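Local coordinates for protein type III secretion system effector HopBA1 (Pseudomonas syringae pv. aptata, PDB 5T09) that acts as a virulence factor that the Arabidopsis resistance protein RBA1 recognises, enhancing RBA1 self-association and so triggering plant cell death, at residues A[64-69]-A[127-132]; A[144-149]-A[156-161]. All blocks are in the same frame, centred on the assembly; numbering follows the deposited sequence.

Contact 1: residues A[64-69]-A[127-132]; sequences LITESA and LCSAHR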
ATOM      1  N   LEU A  64     -10.000  -1.054   5.595  1.00 45.12           N
ATOM      2  CA  LEU A  64     -10.414  -1.677   4.344  1.00 53.59           C
ATOM      3  C   LEU A  64      -9.601  -2.934   4.063  1.00 50.01           C
ATOM      4  O   LEU A  64     -10.156  -3.968   3.674  1.00 52.51           O
ATOM      5  CB  LEU A  64     -10.274  -0.678   3.194  1.00 45.83           C
ATOM      6  CG  LEU A  64     -10.509  -1.239   1.789  1.00 49.80           C
ATOM      7  CD1 LEU A  64     -11.903  -1.837   1.678  1.00 47.09           C
ATOM      8  CD2 LEU A  64     -10.300  -0.153   0.747  1.00 51.60           C
ATOM      9  N   ILE A  65      -8.283  -2.869   4.256  1.00 52.46           N
ATOM     10  CA  ILE A  65      -7.438  -4.029   3.985  1.00 45.51           C
ATOM     11  C   ILE A  65      -7.786  -5.173   4.931  1.00 48.68           C
ATOM     12  O   ILE A  65      -7.879  -6.334   4.516  1.00 47.43           O
ATOM     13  CB  ILE A  65      -5.953  -3.634   4.074  1.00 45.43           C
ATOM     14  CG1 ILE A  65      -5.617  -2.651   2.945  1.00 45.70           C
ATOM     15  CG2 ILE A  65      -5.054  -4.865   3.990  1.00 43.42           C
ATOM     16  CD1 ILE A  65      -4.219  -2.061   3.007  1.00 49.45           C
ATOM     17  N   THR A  66      -7.988  -4.867   6.214  1.00 48.95           N
ATOM     18  CA  THR A  66      -8.395  -5.895   7.170  1.00 53.75           C
ATOM     19  C   THR A  66      -9.635  -6.636   6.686  1.00 62.72           C
ATOM     20  O   THR A  66      -9.687  -7.872   6.704  1.00 66.50           O
ATOM     21  CB  THR A  66      -8.652  -5.262   8.541  1.00 51.07           C
ATOM     22  OG1 THR A  66      -7.437  -4.698   9.052  1.00 49.20           O
ATOM     23  CG2 THR A  66      -9.182  -6.296   9.537  1.00 54.55           C
ATOM     24  N   GLU A  67     -10.653  -5.893   6.248  1.00 61.16           N
ATOM     25  CA  GLU A  67     -11.912  -6.504   5.841  1.00 63.45           C
ATOM     26  C   GLU A  67     -11.805  -7.225   4.502  1.00 60.43           C
ATOM     27  O   GLU A  67     -12.652  -8.070   4.200  1.00 57.55           O
ATOM     28  CB  GLU A  67     -13.007  -5.439   5.770  1.00 74.25           C
ATOM     29  CG  GLU A  67     -13.239  -4.702   7.082  1.00 82.51           C
ATOM     30  CD  GLU A  67     -14.184  -3.526   6.931  1.00 96.00           C
ATOM     31  OE1 GLU A  67     -14.775  -3.371   5.841  1.00102.16           O
ATOM     32  OE2 GLU A  67     -14.335  -2.754   7.903  1.00 99.97           O
ATOM     33  N   SER A  68     -10.791  -6.912   3.699  1.00 56.17           N
ATOM     34  CA  SER A  68     -10.619  -7.516   2.385  1.00 58.66           C
ATOM     35  C   SER A  68      -9.651  -8.692   2.385  1.00 59.46           C
ATOM     36  O   SER A  68      -9.545  -9.380   1.366  1.00 62.27           O
ATOM     37  CB  SER A  68     -10.112  -6.464   1.386  1.00 50.13           C
ATOM     38  OG  SER A  68     -10.985  -5.353   1.318  1.00 57.44           O
ATOM     39  N   ALA A  69      -8.951  -8.936   3.496  1.00 60.58           N
ATOM     40  CA  ALA A  69      -7.832  -9.872   3.503  1.00 55.79           C
ATOM     41  C   ALA A  69      -8.231 -11.230   2.936  1.00 55.36           C
ATOM     42  O   ALA A  69      -7.680 -11.685   1.927  1.00 56.70           O
ATOM     43  CB  ALA A  69      -7.291 -10.019   4.926  1.00 57.78           C
ATOM     44  N   LEU A 127      -2.002  -5.897   8.848  1.00 42.16           N
ATOM     45  CA  LEU A 127      -0.898  -6.803   8.553  1.00 42.34           C
ATOM     46  C   LEU A 127      -1.165  -8.186   9.133  1.00 45.10           C
ATOM     47  O   LEU A 127      -0.961  -9.204   8.462  1.00 46.16           O
ATOM     48  CB  LEU A 127       0.408  -6.233   9.103  1.00 42.83           C
ATOM     49  CG  LEU A 127       0.824  -4.862   8.564  1.00 45.37           C
ATOM     50  CD1 LEU A 127       2.146  -4.438   9.181  1.00 42.96           C
ATOM     51  CD2 LEU A 127       0.913  -4.873   7.044  1.00 44.27           C
ATOM     52  N   CYS A 128      -1.624  -8.241  10.384  1.00 48.46           N
ATOM     53  CA  CYS A 128      -1.943  -9.525  10.997  1.00 50.85           C
ATOM     54  C   CYS A 128      -3.070 -10.228  10.250  1.00 51.51           C
ATOM     55  O   CYS A 128      -2.986 -11.431   9.983  1.00 60.07           O
ATOM     56  CB  CYS A 128      -2.312  -9.321  12.466  1.00 53.85           C
ATOM     57  SG  CYS A 128      -0.906  -8.894  13.520  1.00 55.40           S
ATOM     58  N   SER A 129      -4.128  -9.492   9.893  1.00 51.07           N
ATOM     59  CA  SER A 129      -5.258 -10.107   9.200  1.00 53.25           C
ATOM     60  C   SER A 129      -4.836 -10.659   7.847  1.00 52.87           C
ATOM     61  O   SER A 129      -5.334 -11.701   7.410  1.00 55.49           O
ATOM     62  CB  SER A 129      -6.391  -9.094   9.034  1.00 59.83           C
ATOM     63  OG  SER A 129      -6.738  -8.513  10.280  1.00 67.79           O
ATOM     64  N   ALA A 130      -3.919  -9.972   7.164  1.00 51.59           N
ATOM     65  CA  ALA A 130      -3.382 -10.502   5.916  1.00 58.45           C
ATOM     66  C   ALA A 130      -2.562 -11.758   6.175  1.00 58.04           C
ATOM     67  O   ALA A 130      -2.725 -12.773   5.488  1.00 58.69           O
ATOM     68  CB  ALA A 130      -2.532  -9.440   5.217  1.00 53.42           C
ATOM     69  N   HIS A 131      -1.681 -11.708   7.176  1.00 56.68           N
ATOM     70  CA  HIS A 131      -0.847 -12.862   7.496  1.00 52.37           C
ATOM     71  C   HIS A 131      -1.694 -14.094   7.785  1.00 56.20           C
ATOM     72  O   HIS A 131      -1.501 -15.152   7.173  1.00 66.82           O
ATOM     73  CB  HIS A 131       0.051 -12.536   8.689  1.00 56.15           C
ATOM     74  CG  HIS A 131       0.944 -13.666   9.094  1.00 58.56           C
ATOM     75  ND1 HIS A 131       2.036 -14.056   8.348  1.00 60.77           N
ATOM     76  CD2 HIS A 131       0.906 -14.493  10.166  1.00 62.25           C
ATOM     77  CE1 HIS A 131       2.631 -15.074   8.943  1.00 69.46           C
ATOM     78  NE2 HIS A 131       1.967 -15.358  10.048  1.00 66.80           N
ATOM     79  N   ARG A 132      -2.642 -13.982   8.719  1.00 57.79           N
ATOM     80  CA  ARG A 132      -3.429 -15.152   9.093  1.00 61.93           C
ATOM     81  C   ARG A 132      -4.410 -15.571   8.006  1.00 65.37           C
ATOM     82  O   ARG A 132      -4.978 -16.664   8.097  1.00 67.37           O
ATOM     83  CB  ARG A 132      -4.168 -14.901  10.415  1.00 77.33           C
ATOM     84  CG  ARG A 132      -5.134 -13.723  10.430  1.00 90.53           C
ATOM     85  CD  ARG A 132      -5.777 -13.557  11.811  1.00101.49           C
ATOM     86  NE  ARG A 132      -4.793 -13.372  12.883  1.00108.25           N
ATOM     87  CZ  ARG A 132      -4.538 -12.221  13.507  1.00113.59           C
ATOM     88  NH1 ARG A 132      -5.188 -11.107  13.190  1.00 98.75           N
ATOM     89  NH2 ARG A 132      -3.620 -12.183  14.465  1.00130.29           N
TER

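Contact 2: residues A[144-149]-A[156-161]; sequences MAIDQP and ILYMKK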
HETATM    1  N   MSE A 144      16.613   5.919   5.061  1.00 52.53           N
HETATM    2  CA  MSE A 144      17.031   7.166   4.438  1.00 60.65           C
HETATM    3  C   MSE A 144      16.654   8.343   5.329  1.00 67.35           C
HETATM    4  O   MSE A 144      15.477   8.665   5.490  1.00 78.97           O
HETATM    5  CB  MSE A 144      16.398   7.328   3.059  1.00 67.50           C
HETATM    6  CG  MSE A 144      17.033   8.431   2.229  1.00 85.37           C
HETATM    7 SE   MSE A 144      15.889   9.025   0.770  1.00 88.82          SE
HETATM    8  CE  MSE A 144      14.478   9.846   1.828  1.00102.53           C
ATOM      9  N   ALA A 145      17.664   8.986   5.905  1.00 76.84           N
ATOM     10  CA  ALA A 145      17.451  10.115   6.795  1.00 79.99           C
ATOM     11  C   ALA A 145      17.393  11.407   5.991  1.00 90.27           C
ATOM     12  O   ALA A 145      18.273  11.671   5.167  1.00 80.86           O
ATOM     13  CB  ALA A 145      18.567  10.195   7.837  1.00 76.57           C
ATOM     14  N   ILE A 146      16.351  12.200   6.230  1.00107.11           N
ATOM     15  CA  ILE A 146      16.231  13.541   5.670  1.00114.74           C
ATOM     16  C   ILE A 146      15.587  14.430   6.722  1.00111.38           C
ATOM     17  O   ILE A 146      14.678  14.000   7.441  1.00 89.90           O
ATOM     18  CB  ILE A 146      15.410  13.559   4.362  1.00102.79           C
ATOM     19  CG1 ILE A 146      16.091  12.723   3.273  1.00 97.74           C
ATOM     20  CG2 ILE A 146      15.205  14.992   3.871  1.00 94.36           C
ATOM     21  CD1 ILE A 146      17.428  13.267   2.788  1.00 95.73           C
ATOM     22  N   ASP A 147      16.058  15.670   6.811  1.00114.28           N
ATOM     23  CA  ASP A 147      15.539  16.598   7.802  1.00127.20           C
ATOM     24  C   ASP A 147      14.099  16.987   7.472  1.00139.97           C
ATOM     25  O   ASP A 147      13.594  16.755   6.370  1.00157.92           O
ATOM     26  CB  ASP A 147      16.417  17.845   7.881  1.00120.60           C
ATOM     27  CG  ASP A 147      17.638  17.643   8.756  1.00110.25           C
ATOM     28  OD1 ASP A 147      18.059  16.481   8.930  1.00 95.34           O
ATOM     29  OD2 ASP A 147      18.173  18.647   9.273  1.00116.46           O
ATOM     30  N   GLN A 148      13.441  17.591   8.451  1.00115.22           N
ATOM     31  CA  GLN A 148      12.069  18.040   8.260  1.00119.43           C
ATOM     32  C   GLN A 148      12.056  19.240   7.318  1.00123.51           C
ATOM     33  O   GLN A 148      12.780  20.213   7.556  1.00138.81           O
ATOM     34  CB  GLN A 148      11.444  18.411   9.603  1.00126.60           C
ATOM     35  CG  GLN A 148       9.931  18.549   9.568  1.00125.60           C
ATOM     36  CD  GLN A 148       9.234  17.226   9.322  1.00129.69           C
ATOM     37  OE1 GLN A 148       9.877  16.179   9.238  1.00115.71           O
ATOM     38  NE2 GLN A 148       7.913  17.264   9.209  1.00152.12           N
ATOM     39  N   PRO A 149      11.259  19.216   6.247  1.00124.58           N
ATOM     40  CA  PRO A 149      11.267  20.340   5.301  1.00104.35           C
ATOM     41  C   PRO A 149      10.451  21.511   5.833  1.00 76.81           C
ATOM     42  O   PRO A 149       9.308  21.342   6.263  1.00 68.79           O
ATOM     43  CB  PRO A 149      10.634  19.744   4.040  1.00108.21           C
ATOM     44  CG  PRO A 149       9.694  18.714   4.564  1.00111.82           C
ATOM     45  CD  PRO A 149      10.317  18.161   5.828  1.00119.41           C
ATOM     46  N   ILE A 156       9.966  20.474  -1.560  1.00 57.22           N
ATOM     47  CA  ILE A 156      10.028  19.860  -2.881  1.00 57.38           C
ATOM     48  C   ILE A 156      11.170  18.851  -2.941  1.00 48.97           C
ATOM     49  O   ILE A 156      10.984  17.707  -3.373  1.00 42.38           O
ATOM     50  CB  ILE A 156      10.159  20.942  -3.966  1.00 63.95           C
ATOM     51  CG1 ILE A 156       8.919  21.840  -3.956  1.00 66.73           C
ATOM     52  CG2 ILE A 156      10.333  20.312  -5.344  1.00 69.94           C
ATOM     53  CD1 ILE A 156       9.080  23.128  -4.728  1.00 80.03           C
ATOM     54  N   LEU A 157      12.365  19.253  -2.502  1.00 52.82           N
ATOM     55  CA  LEU A 157      13.500  18.334  -2.516  1.00 56.48           C
ATOM     56  C   LEU A 157      13.214  17.095  -1.679  1.00 54.05           C
ATOM     57  O   LEU A 157      13.564  15.977  -2.074  1.00 45.76           O
ATOM     58  CB  LEU A 157      14.759  19.036  -2.010  1.00 51.05           C
ATOM     59  CG  LEU A 157      15.395  20.056  -2.950  1.00 50.33           C
ATOM     60  CD1 LEU A 157      16.434  20.872  -2.210  1.00 56.80           C
ATOM     61  CD2 LEU A 157      16.016  19.364  -4.153  1.00 50.57           C
ATOM     62  N   TYR A 158      12.575  17.274  -0.519  1.00 57.45           N
ATOM     63  CA  TYR A 158      12.278  16.141   0.353  1.00 55.01           C
ATOM     64  C   TYR A 158      11.482  15.073  -0.387  1.00 55.50           C
ATOM     65  O   TYR A 158      11.819  13.884  -0.335  1.00 50.78           O
ATOM     66  CB  TYR A 158      11.516  16.622   1.591  1.00 62.66           C
ATOM     67  CG  TYR A 158      11.121  15.510   2.538  1.00 63.57           C
ATOM     68  CD1 TYR A 158      11.963  15.127   3.574  1.00 64.63           C
ATOM     69  CD2 TYR A 158       9.910  14.842   2.396  1.00 52.40           C
ATOM     70  CE1 TYR A 158      11.614  14.112   4.444  1.00 66.28           C
ATOM     71  CE2 TYR A 158       9.552  13.823   3.258  1.00 64.19           C
ATOM     72  CZ  TYR A 158      10.408  13.463   4.283  1.00 67.07           C
ATOM     73  OH  TYR A 158      10.060  12.450   5.147  1.00 67.60           O
HETATM   74  N   MSE A 159      10.428  15.477  -1.088  1.00 52.03           N
HETATM   75  CA  MSE A 159       9.582  14.521  -1.788  1.00 50.31           C
HETATM   76  C   MSE A 159      10.333  13.882  -2.955  1.00 48.74           C
HETATM   77  O   MSE A 159      10.220  12.680  -3.183  1.00 42.97           O
HETATM   78  CB  MSE A 159       8.300  15.198  -2.282  1.00 77.49           C
HETATM   79  CG  MSE A 159       7.204  14.230  -2.727  1.00109.98           C
HETATM   80 SE   MSE A 159       6.676  12.918  -1.364  1.00128.77          SE
HETATM   81  CE  MSE A 159       6.402  14.121   0.151  1.00128.55           C
ATOM     82  N   LYS A 160      11.103  14.688  -3.693  1.00 47.70           N
ATOM     83  CA  LYS A 160      11.927  14.140  -4.766  1.00 44.56           C
ATOM     84  C   LYS A 160      12.910  13.109  -4.228  1.00 38.08           C
ATOM     85  O   LYS A 160      13.117  12.057  -4.843  1.00 34.97           O
ATOM     86  CB  LYS A 160      12.687  15.257  -5.483  1.00 44.74           C
ATOM     87  CG  LYS A 160      11.818  16.352  -6.077  1.00 55.23           C
ATOM     88  CD  LYS A 160      11.204  15.934  -7.396  1.00 58.05           C
ATOM     89  CE  LYS A 160      10.520  17.108  -8.068  1.00 54.18           C
ATOM     90  NZ  LYS A 160       9.904  16.718  -9.363  1.00 56.83           N
ATOM     91  N   LYS A 161      13.535  13.397  -3.083  1.00 40.25           N
ATOM     92  CA  LYS A 161      14.469  12.442  -2.497  1.00 43.10           C
ATOM     93  C   LYS A 161      13.748  11.175  -2.057  1.00 44.97           C
ATOM     94  O   LYS A 161      14.237  10.064  -2.288  1.00 40.46           O
ATOM     95  CB  LYS A 161      15.207  13.082  -1.323  1.00 44.20           C
ATOM     96  CG  LYS A 161      16.140  14.222  -1.725  1.00 55.98           C
ATOM     97  CD  LYS A 161      16.656  14.989  -0.511  1.00 69.93           C
ATOM     98  CE  LYS A 161      17.526  16.170  -0.921  1.00 78.58           C
ATOM     99  NZ  LYS A 161      17.893  17.029   0.239  1.00 83.90           N
TER

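Contact 1: residues A[64-69]-A[127-132]
Thr66 and Ala69 touch Ser129 where segments 64-69 and 127-132, of helices 60-74 and 117-132, run nearly parallel side by side in the alpha-beta fold around the parallel core sheet. Over these segments the axes make an angle of 13° and approach to 8.3 Å, a close spacing consistent with the small residues (Thr66, Ala69, Ser129, Ala130) that meet there. In Thr66 the methyl CG2 stands anti to the backbone N while OG1 lies beside that N (chi1 -63°); this rotation presents CG2 to the neighbouring helix, 3.4 Å from Ser129 OG. The two hydroxyls do not pair with each other. Thr66 OG1 bonds to Pro62 O and Ser129 OG to Glu125 O, so each hydroxyl bonds a carbonyl one turn back in its own helix, and at this pair a methyl meets a hydroxyl. Ser129 OG takes the matching position beside its own N (chi1 -53°). Around the contact, Leu64 and Ser68 touch Val37 and Leu40 of helix 36-46, and Leu127 packs on helices 90-99 and 101-112. One turn beyond Thr66, the methyl of Ala69 points at the other backbone, with CB 3.6 Å from Ser129 O and 4.0 Å from Ala130 N.

Contact 2: residues A[144-149]-A[156-161]
Tyr158 lies between the loop segment 144-149 and helix 152-163, its ring against Ile146, Asp147 and Pro149, where the irregular connection after edge strand 136-141 of the EreA/ChaN-like alpha-beta fold is folded against that helix at the surface of the protein. The tight part surrounds its ring. With CG anti to the backbone N (chi1 178°), the ring extends from the helix toward the loop and is met by three of its residues in different ways. Ile146 comes in at the ring edge, near its plane, and its CG2 lies only 3.3 Å from Tyr158 CD1. Pro149 covers part of one face: its CD sits 4.1 Å above the ring plane, displaced toward the rim, while its CG also reaches Tyr158 CG at 4.1 Å. The carbonyl of Asp147 approaches obliquely, with O 3.6 Å from Tyr158 CD1. No hydrogen bond joins the two segments, so their mutual hold is mainly apolar packing. Pro149 also touches Gln154 and Lys155 in the first part of the helix.

The looser, solvent-facing side is formed by Lys161 and Met144. Beyond CG the chain of Lys161 is extended, passing across the tip of Ile146 at an oblique angle, so that the aliphatic CD rather than NZ makes the contact, 3.8 Å from Ile146 CD1. Asp147 points its CB outward and meets Tyr158 by its backbone O. At the far end the selenomethionine Met144, which also touches Arg162, sends its chain toward the helix (CG anti to N, chi1 -167°), then bends at chi3; its SE lies 3.6 Å from Lys161 O.

From the N terminus, the chain runs through helix 36-46 and strand 49-54 into helix 60-74, which carries the first half of contact 1. Strand 77-82 and helices 90-99 and 101-112 follow before helix 117-132 returns alongside helix 60-74, closing a loop of 57 intervening residues. Strand 136-141, at one edge of the sheet, then leads to contact 2, a much shorter closure with six residues between its segments. The two contacts are in series and neither nest nor cross. Their centres lie about 31 Å apart, on opposite sides of the chain's centre: contact 1 joins two helices of the alpha-beta body, contact 2 ties a surface loop to the helix that follows it.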